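Local coordinates for N-Acetyltransferase, PseH (Campylobacter jejuni subsp. jejuni PT14, PDB 4XPL), which is an acetyl coenzyme A-dependent N-acetyltransferase that very probably carries out the third step of pseudaminic acid biosynthesis, N-4 acetylation of a UDP-linked amino sugar, at residues K38-Y41 and I42-E45. The protein carries 8 engineered substitutions. Residues are numbered along the deposited sequence; the frame is centred on the assembly and turned at random.
Sequences KTKY and IDFE
The N-terminal end of helix 41-56, in the N-terminal half of this GNAT acetyltransferase, is a worked example of how a chain turns from loop into helix, with Lys40 at the N-cap meeting Asp43 and Phe44 of the first turn. Two successive i to i+4 bonds begin the helix: Phe44 N reaches Lys40 O at 3.2 Å, almost straight at 177°, and Glu45 N reaches Tyr41 O at 2.8 Å. A water-mediated counterpart of one half of a capping box, from N3 back to the N-cap, joins Asp43 to the N-H of Lys40; the other half is missing, since a lysine side chain has no acceptor. The water lies 2.9 Å from Lys40 N and donates to Asp43 OD2 at a short 2.5 Å. Asp43 has its CG beside its backbone N (chi1 -67°), which turns the carboxylate back toward the N-cap residue, where the helix dipole would tend to favour its negative charge. The Lys40 chain runs alongside Asp43 in the same direction, yet NZ stops 5.0 Å from OD2, so any attraction between the two charges acts without direct contact. On the loop side, Thr39 turns its methyl CG2 to the first turn, 4.0 Å from Phe44 N, while its hydroxyl is hydrogen-bonded to Glu22 of helix 18-25. Tyr41, with CG anti to its backbone N (chi1 172°), brings its ring alongside Glu45, one turn on, and Phe44 meets it only loosely, Tyr41 CD1 lying near the plane of the Phe44 ring at its edge. Over one face of the tyrosine ring sits Glu45 CB, a CH-pi contact 4.0 Å from the centroid, and Glu45 CG lies 3.6 Å from Tyr41 OH.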
ATOM      1  N   LYS A  38     -24.149   2.485   8.154  1.00 52.07           N
ATOM      2  CA  LYS A  38     -24.452   3.888   8.398  1.00 49.16           C
ATOM      3  C   LYS A  38     -23.145   4.628   8.697  1.00 45.10           C
ATOM      4  O   LYS A  38     -22.702   4.676   9.847  1.00 46.00           O
ATOM      5  CB  LYS A  38     -25.446   4.030   9.562  1.00 50.75           C
ATOM      6  N   THR A  39     -22.519   5.151   7.647  1.00 41.50           N
ATOM      7  CA  THR A  39     -21.301   5.931   7.780  1.00 38.07           C
ATOM      8  C   THR A  39     -21.664   7.316   8.292  1.00 34.80           C
ATOM      9  O   THR A  39     -22.607   7.938   7.792  1.00 36.09           O
ATOM     10  CB  THR A  39     -20.560   6.064   6.455  1.00 36.74           C
ATOM     11  OG1 THR A  39     -20.112   4.771   6.041  1.00 40.26           O
ATOM     12  CG2 THR A  39     -19.336   6.975   6.608  1.00 35.45           C
ATOM     13  N   LYS A  40     -20.944   7.774   9.307  1.00 30.90           N
ATOM     14  CA  LYS A  40     -21.180   9.090   9.891  1.00 28.26           C
ATOM     15  C   LYS A  40     -20.625  10.132   8.943  1.00 26.57           C
ATOM     16  O   LYS A  40     -19.627   9.897   8.275  1.00 25.85           O
ATOM     17  CB  LYS A  40     -20.469   9.219  11.235  1.00 27.89           C
ATOM     18  CG  LYS A  40     -20.960   8.275  12.319  1.00 30.25           C
ATOM     19  CD  LYS A  40     -20.019   8.327  13.531  1.00 31.92           C
ATOM     20  CE  LYS A  40     -20.602   7.615  14.751  1.00 36.21           C
ATOM     21  NZ  LYS A  40     -20.314   6.166  14.744  1.00 39.09           N
ATOM     22  N   TYR A  41     -21.245  11.302   8.923  1.00 26.71           N
ATOM     23  CA  TYR A  41     -20.793  12.352   8.030  1.00 26.40           C
ATOM     24  C   TYR A  41     -19.339  12.695   8.317  1.00 25.70           C
ATOM     25  O   TYR A  41     -18.568  12.840   7.401  1.00 25.38           O
ATOM     26  CB  TYR A  41     -21.670  13.626   8.079  1.00 27.40           C
ATOM     27  CG  TYR A  41     -21.047  14.750   7.277  1.00 27.84           C
ATOM     28  CD1 TYR A  41     -21.284  14.864   5.905  1.00 28.68           C
ATOM     29  CD2 TYR A  41     -20.193  15.671   7.881  1.00 28.05           C
ATOM     30  CE1 TYR A  41     -20.687  15.887   5.145  1.00 29.68           C
ATOM     31  CE2 TYR A  41     -19.586  16.702   7.141  1.00 29.18           C
ATOM     32  CZ  TYR A  41     -19.829  16.793   5.777  1.00 29.94           C
ATOM     33  OH  TYR A  41     -19.237  17.803   5.064  1.00 31.61           O
ATOM     34  N   ILE A  42     -18.945  12.798   9.585  1.00 25.89           N
ATOM     35  CA  ILE A  42     -17.569  13.225   9.871  1.00 26.05           C
ATOM     36  C   ILE A  42     -16.547  12.219   9.269  1.00 25.39           C
ATOM     37  O   ILE A  42     -15.537  12.614   8.717  1.00 25.39           O
ATOM     38  CB  ILE A  42     -17.329  13.490  11.373  1.00 27.09           C
ATOM     39  CG1 ILE A  42     -15.904  14.058  11.615  1.00 28.13           C
ATOM     40  CG2 ILE A  42     -17.566  12.238  12.196  1.00 27.31           C
ATOM     41  CD1 ILE A  42     -15.526  15.244  10.723  1.00 28.64           C
ATOM     42  N   ASP A  43     -16.840  10.922   9.317  1.00 25.20           N
ATOM     43  CA  ASP A  43     -15.903   9.923   8.740  1.00 25.15           C
ATOM     44  C   ASP A  43     -15.822  10.075   7.209  1.00 24.49           C
ATOM     45  O   ASP A  43     -14.741  10.143   6.631  1.00 23.67           O
ATOM     46  CB  ASP A  43     -16.301   8.506   9.144  1.00 26.76           C
ATOM     47  CG  ASP A  43     -16.126   8.260  10.631  1.00 29.73           C
ATOM     48  OD1 ASP A  43     -15.109   8.701  11.210  1.00 33.60           O
ATOM     49  OD2 ASP A  43     -17.007   7.631  11.227  1.00 35.16           O
ATOM     50  N   PHE A  44     -16.984  10.151   6.566  1.00 25.61           N
ATOM     51  CA  PHE A  44     -17.064  10.388   5.138  1.00 26.41           C
ATOM     52  C   PHE A  44     -16.296  11.647   4.728  1.00 25.65           C
ATOM     53  O   PHE A  44     -15.516  11.634   3.785  1.00 25.50           O
ATOM     54  CB  PHE A  44     -18.522  10.565   4.753  1.00 28.41           C
ATOM     55  CG  PHE A  44     -18.720  10.960   3.341  1.00 32.97           C
ATOM     56  CD1 PHE A  44     -18.448  10.059   2.313  1.00 36.32           C
ATOM     57  CD2 PHE A  44     -19.191  12.239   3.020  1.00 38.22           C
ATOM     58  CE1 PHE A  44     -18.657  10.424   0.976  1.00 38.96           C
ATOM     59  CE2 PHE A  44     -19.409  12.602   1.684  1.00 40.67           C
ATOM     60  CZ  PHE A  44     -19.134  11.692   0.671  1.00 40.27           C
ATOM     61  N   GLU A  45     -16.529  12.730   5.452  1.00 24.91           N
ATOM     62  CA  GLU A  45     -15.876  13.984   5.168  1.00 26.44           C
ATOM     63  C   GLU A  45     -14.356  13.890   5.360  1.00 25.99           C
ATOM     64  O   GLU A  45     -13.612  14.480   4.576  1.00 26.86           O
ATOM     65  CB  GLU A  45     -16.474  15.087   6.050  1.00 27.98           C
ATOM     66  CG  GLU A  45     -15.967  16.470   5.745  1.00 32.71           C
ATOM     67  CD  GLU A  45     -14.703  16.836   6.499  1.00 36.88           C
ATOM     68  OE1 GLU A  45     -14.289  16.090   7.419  1.00 37.77           O
ATOM     69  OE2 GLU A  45     -14.116  17.889   6.164  1.00 42.86           O
TER
HETATM   70  O   HOH W   1     -18.838   6.138  10.344  1.00 35.35           O